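Local coordinates for CRISPR protein (Archaeoglobus fulgidus, PDB 4MJK) that probably serves as a Cas5-type subunit of a type I-A CRISPR Cascade complex, the RNA-guided assembly of archaeal antiviral defence, at residues Q194-V207 and I220-T234. Sequence-based numbering, arbitrary orientation.
Sequences QRWEFEVYLNPFEV and ISGKKAVLYRIPIMT
R229 lies flat against one face of the phenyl ring of F198, its directly opposite, non-hydrogen-bonded neighbour on the next strand, and can be followed from backbone to tip. R229 CB stands 3.9 Å from E197 O; bends at chi2 and chi3 (-61°) then turn the chain along that face, so that R229 CD makes a CH-pi contact with the F198 ring. R229 NE, above the ring centre, also donates to E197 O, 3.2 Å away. R229 CZ sits 3.6 Å from the centroid of the F198 ring, guanidinium and ring nearly parallel (17°), a cation-pi stack. R229 NH2 gives a straight bond to W196 O at 3.0 Å; W196 O lies in the guanidinium plane, while NH2 approaches from well above the plane of that carbonyl. Arginine suits this place because its flat cation can stack by its face while donating from its edge; a leucine here has neither the donors nor the cation, and would probably leave W196 O without its side-chain donor and the F198 ring freer to turn.

E197 O is gripped twice, by R229 NE and I230 N from opposite faces of its plane. Strands 196-202 and 225-231 form a regular antiparallel pair, with 225-231 the middle strand of a three-stranded sheet completed by 180-181. On the same sheet face as F198, P231 CB makes a CH-pi contact over the six-membered ring of W196; proline, with no backbone N-H, suits this non-hydrogen-bonded position.

The other sheet face carries Y201 and Y228, an offset edge-to-face pair, the edge of Y201 toward the face of Y228, ring planes at 72°. Y201 OH donates to E199 OE2 at 2.6 Å, while Y228 OH reaches I69 O. Beyond the strands, N203 ND2 donates to K223 O at 2.9 Å, and N203 OD1 accepts from F205 N in an Asx turn, two roles an asparagine amide can fill at once.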
# COMPACT_ATOMS: atom_id res chain seq x y z
N GLN A 194 -10.03 -17.64 -16.02
CA GLN A 194 -8.86 -16.90 -16.45
C GLN A 194 -8.04 -16.13 -15.46
O GLN A 194 -8.46 -15.76 -14.36
CB GLN A 194 -9.18 -15.96 -17.61
CG GLN A 194 -9.02 -16.63 -18.97
CD GLN A 194 -7.58 -17.01 -19.25
OE1 GLN A 194 -6.67 -16.72 -18.46
NE2 GLN A 194 -7.36 -17.66 -20.38
N ARG A 195 -6.84 -15.88 -15.99
CA ARG A 195 -5.72 -15.24 -15.36
C ARG A 195 -4.85 -16.22 -14.58
O ARG A 195 -5.01 -16.44 -13.38
CB ARG A 195 -6.11 -13.98 -14.62
CG ARG A 195 -6.35 -12.83 -15.59
CD ARG A 195 -5.07 -12.45 -16.32
NE ARG A 195 -4.55 -11.19 -15.81
CZ ARG A 195 -3.28 -10.78 -15.92
NH1 ARG A 195 -2.38 -11.54 -16.52
NH2 ARG A 195 -2.92 -9.61 -15.42
N TRP A 196 -3.94 -16.83 -15.34
CA TRP A 196 -2.84 -17.58 -14.80
C TRP A 196 -1.54 -17.01 -15.37
O TRP A 196 -1.22 -17.19 -16.55
CB TRP A 196 -2.98 -19.06 -15.16
CG TRP A 196 -4.07 -19.70 -14.37
CD1 TRP A 196 -5.41 -19.74 -14.69
CD2 TRP A 196 -3.94 -20.34 -13.10
NE1 TRP A 196 -6.10 -20.41 -13.70
CE2 TRP A 196 -5.22 -20.78 -12.71
CE3 TRP A 196 -2.85 -20.61 -12.25
CZ2 TRP A 196 -5.45 -21.47 -11.52
CZ3 TRP A 196 -3.07 -21.29 -11.08
CH2 TRP A 196 -4.37 -21.72 -10.72
N GLU A 197 -0.79 -16.32 -14.52
CA GLU A 197 0.46 -15.72 -14.94
C GLU A 197 1.64 -16.67 -14.67
O GLU A 197 1.43 -17.79 -14.22
CB GLU A 197 0.65 -14.38 -14.22
CG GLU A 197 0.24 -13.19 -15.06
CD GLU A 197 1.32 -12.79 -16.05
OE1 GLU A 197 1.15 -11.74 -16.71
OE2 GLU A 197 2.35 -13.51 -16.15
N PHE A 198 2.85 -16.21 -14.98
CA PHE A 198 4.09 -16.93 -14.73
C PHE A 198 4.94 -16.07 -13.79
O PHE A 198 4.96 -14.84 -13.91
CB PHE A 198 4.91 -17.10 -16.02
CG PHE A 198 4.28 -18.00 -17.06
CD1 PHE A 198 4.71 -19.31 -17.21
CD2 PHE A 198 3.26 -17.53 -17.88
CE1 PHE A 198 4.14 -20.14 -18.16
CE2 PHE A 198 2.68 -18.36 -18.84
CZ PHE A 198 3.13 -19.66 -18.98
N GLU A 199 5.67 -16.71 -12.90
CA GLU A 199 6.55 -15.96 -12.02
C GLU A 199 7.69 -16.86 -11.58
O GLU A 199 7.48 -18.03 -11.30
CB GLU A 199 5.75 -15.43 -10.82
CG GLU A 199 6.51 -14.47 -9.91
CD GLU A 199 5.60 -13.35 -9.42
OE1 GLU A 199 5.40 -12.38 -10.18
OE2 GLU A 199 5.06 -13.46 -8.29
N VAL A 200 8.91 -16.32 -11.55
CA VAL A 200 10.08 -17.12 -11.16
C VAL A 200 10.55 -16.75 -9.77
O VAL A 200 10.82 -15.57 -9.51
CB VAL A 200 11.26 -16.96 -12.15
CG1 VAL A 200 12.46 -17.80 -11.68
CG2 VAL A 200 10.82 -17.36 -13.56
N TYR A 201 10.65 -17.75 -8.89
CA TYR A 201 11.01 -17.54 -7.48
C TYR A 201 12.27 -18.32 -7.13
O TYR A 201 12.65 -19.25 -7.84
CB TYR A 201 9.90 -18.08 -6.57
CG TYR A 201 8.53 -17.46 -6.76
CD1 TYR A 201 7.45 -18.23 -7.20
CD2 TYR A 201 8.30 -16.12 -6.49
CE1 TYR A 201 6.20 -17.68 -7.37
CE2 TYR A 201 7.05 -15.55 -6.66
CZ TYR A 201 5.99 -16.33 -7.10
OH TYR A 201 4.74 -15.78 -7.28
N LEU A 202 12.89 -17.98 -6.00
CA LEU A 202 13.84 -18.89 -5.35
C LEU A 202 13.14 -20.21 -4.98
O LEU A 202 12.00 -20.23 -4.48
CB LEU A 202 14.49 -18.24 -4.12
CG LEU A 202 15.32 -16.97 -4.38
CD1 LEU A 202 15.84 -16.36 -3.08
CD2 LEU A 202 16.48 -17.26 -5.34
N ASN A 203 13.81 -21.32 -5.24
CA ASN A 203 13.25 -22.64 -5.01
C ASN A 203 13.09 -22.91 -3.51
O ASN A 203 14.06 -22.83 -2.75
CB ASN A 203 14.14 -23.70 -5.68
CG ASN A 203 13.60 -25.11 -5.57
OD1 ASN A 203 12.49 -25.33 -5.09
ND2 ASN A 203 14.38 -26.07 -6.03
N PRO A 204 11.85 -23.18 -3.05
CA PRO A 204 11.71 -23.38 -1.60
C PRO A 204 12.00 -24.82 -1.17
O PRO A 204 12.05 -25.10 0.02
CB PRO A 204 10.23 -23.06 -1.37
CG PRO A 204 9.56 -23.52 -2.64
CD PRO A 204 10.56 -23.22 -3.75
N PHE A 205 12.16 -25.71 -2.14
CA PHE A 205 12.35 -27.13 -1.83
C PHE A 205 13.82 -27.42 -1.61
O PHE A 205 14.66 -27.10 -2.45
CB PHE A 205 11.79 -27.99 -2.95
CG PHE A 205 10.33 -27.78 -3.19
CD1 PHE A 205 9.40 -28.11 -2.21
CD2 PHE A 205 9.88 -27.25 -4.38
CE1 PHE A 205 8.05 -27.90 -2.42
CE2 PHE A 205 8.53 -27.03 -4.59
CZ PHE A 205 7.62 -27.36 -3.60
N GLU A 206 14.13 -28.00 -0.46
CA GLU A 206 15.49 -28.40 -0.16
C GLU A 206 15.58 -29.92 -0.14
O GLU A 206 14.59 -30.60 0.14
CB GLU A 206 15.94 -27.83 1.19
CG GLU A 206 15.81 -26.31 1.30
CD GLU A 206 17.13 -25.62 1.65
OE1 GLU A 206 18.20 -26.26 1.50
OE2 GLU A 206 17.10 -24.44 2.08
N VAL A 207 16.76 -30.44 -0.43
CA VAL A 207 16.98 -31.88 -0.34
C VAL A 207 17.83 -32.21 0.89
O VAL A 207 18.80 -31.51 1.18
CB VAL A 207 17.67 -32.43 -1.60
CG1 VAL A 207 18.03 -33.90 -1.41
CG2 VAL A 207 16.78 -32.23 -2.82
N ILE A 220 12.73 -31.01 -9.97
CA ILE A 220 12.62 -30.01 -8.91
C ILE A 220 13.90 -30.06 -8.09
O ILE A 220 14.20 -29.13 -7.34
CB ILE A 220 11.42 -30.27 -8.00
CG1 ILE A 220 11.01 -28.98 -7.29
CG2 ILE A 220 11.73 -31.39 -7.01
CD1 ILE A 220 10.63 -27.85 -8.24
N SER A 221 14.65 -31.15 -8.28
CA SER A 221 15.95 -31.38 -7.66
C SER A 221 16.27 -30.42 -6.53
O SER A 221 15.52 -30.29 -5.56
CB SER A 221 17.07 -31.29 -8.71
OG SER A 221 17.40 -32.57 -9.24
N GLY A 222 17.41 -29.76 -6.69
CA GLY A 222 17.82 -28.67 -5.84
C GLY A 222 18.36 -27.60 -6.76
O GLY A 222 19.51 -27.18 -6.64
N LYS A 223 17.53 -27.18 -7.72
CA LYS A 223 17.87 -26.05 -8.56
C LYS A 223 17.62 -24.79 -7.75
O LYS A 223 16.96 -24.84 -6.71
CB LYS A 223 17.05 -26.05 -9.85
CG LYS A 223 15.57 -26.24 -9.63
CD LYS A 223 14.94 -26.99 -10.80
CE LYS A 223 13.62 -26.36 -11.23
NZ LYS A 223 13.82 -25.12 -12.05
N LYS A 224 18.18 -23.66 -8.19
CA LYS A 224 18.12 -22.44 -7.39
C LYS A 224 16.80 -21.69 -7.56
O LYS A 224 16.31 -21.09 -6.62
CB LYS A 224 19.30 -21.51 -7.69
CG LYS A 224 20.67 -22.20 -7.67
CD LYS A 224 20.70 -23.42 -6.76
CE LYS A 224 20.48 -23.07 -5.29
NZ LYS A 224 20.19 -24.31 -4.49
N ALA A 225 16.26 -21.72 -8.77
CA ALA A 225 15.01 -21.02 -9.09
C ALA A 225 13.94 -21.99 -9.60
O ALA A 225 14.25 -23.01 -10.19
CB ALA A 225 15.26 -19.96 -10.12
N VAL A 226 12.67 -21.63 -9.42
CA VAL A 226 11.56 -22.45 -9.88
C VAL A 226 10.51 -21.58 -10.59
O VAL A 226 10.22 -20.47 -10.14
CB VAL A 226 10.90 -23.22 -8.71
CG1 VAL A 226 10.40 -22.25 -7.64
CG2 VAL A 226 9.75 -24.07 -9.20
N LEU A 227 9.97 -22.07 -11.69
CA LEU A 227 8.92 -21.39 -12.41
C LEU A 227 7.56 -21.81 -11.85
O LEU A 227 7.31 -23.01 -11.72
CB LEU A 227 9.00 -21.76 -13.89
CG LEU A 227 7.88 -21.19 -14.77
CD1 LEU A 227 7.94 -19.68 -14.83
CD2 LEU A 227 7.93 -21.81 -16.17
N TYR A 228 6.70 -20.85 -11.50
CA TYR A 228 5.35 -21.14 -11.00
C TYR A 228 4.31 -20.55 -11.93
O TYR A 228 4.54 -19.50 -12.53
CB TYR A 228 5.12 -20.48 -9.63
CG TYR A 228 5.29 -21.38 -8.43
CD1 TYR A 228 6.51 -21.92 -8.12
CD2 TYR A 228 4.20 -21.69 -7.61
CE1 TYR A 228 6.67 -22.75 -7.01
CE2 TYR A 228 4.35 -22.50 -6.50
CZ TYR A 228 5.59 -23.03 -6.20
OH TYR A 228 5.75 -23.86 -5.10
N ARG A 229 3.16 -21.21 -12.01
CA ARG A 229 1.97 -20.58 -12.56
C ARG A 229 1.21 -20.05 -11.35
O ARG A 229 1.16 -20.70 -10.32
CB ARG A 229 1.11 -21.57 -13.35
CG ARG A 229 1.81 -22.17 -14.56
CD ARG A 229 2.27 -21.11 -15.57
NE ARG A 229 1.19 -20.30 -16.16
CZ ARG A 229 0.58 -20.58 -17.31
NH1 ARG A 229 0.92 -21.66 -18.01
NH2 ARG A 229 -0.36 -19.77 -17.78
N ILE A 230 0.66 -18.84 -11.47
CA ILE A 230 0.01 -18.17 -10.34
C ILE A 230 -1.33 -17.63 -10.78
O ILE A 230 -1.45 -17.06 -11.88
CB ILE A 230 0.87 -17.00 -9.78
CG1 ILE A 230 1.31 -16.06 -10.91
CG2 ILE A 230 2.12 -17.54 -9.06
CD1 ILE A 230 1.99 -14.77 -10.46
N PRO A 231 -2.36 -17.79 -9.95
CA PRO A 231 -3.67 -17.28 -10.35
C PRO A 231 -3.81 -15.79 -10.04
O PRO A 231 -3.30 -15.31 -9.01
CB PRO A 231 -4.63 -18.10 -9.48
CG PRO A 231 -3.85 -18.32 -8.20
CD PRO A 231 -2.40 -18.48 -8.64
N ILE A 232 -4.50 -15.08 -10.93
CA ILE A 232 -4.76 -13.66 -10.78
C ILE A 232 -6.27 -13.46 -10.92
O ILE A 232 -6.86 -13.67 -11.99
CB ILE A 232 -4.05 -12.82 -11.86
CG1 ILE A 232 -2.53 -13.11 -11.88
CG2 ILE A 232 -4.38 -11.33 -11.68
CD1 ILE A 232 -1.75 -12.41 -10.83
N MSE A 233 -6.89 -13.09 -9.81
CA MSE A 233 -8.33 -12.93 -9.73
C MSE A 233 -8.72 -11.64 -10.44
O MSE A 233 -8.10 -10.60 -10.22
CB MSE A 233 -8.68 -12.84 -8.24
CG MSE A 233 -10.12 -12.92 -7.88
SE MSE A 233 -10.22 -13.10 -5.93
CE MSE A 233 -10.63 -15.02 -5.84
N THR A 234 -9.73 -11.70 -11.30
CA THR A 234 -10.20 -10.50 -12.00
C THR A 234 -11.57 -10.04 -11.50
O THR A 234 -12.03 -8.95 -11.83
CB THR A 234 -10.28 -10.71 -13.52
OG1 THR A 234 -11.02 -11.91 -13.80
CG2 THR A 234 -8.89 -10.83 -14.11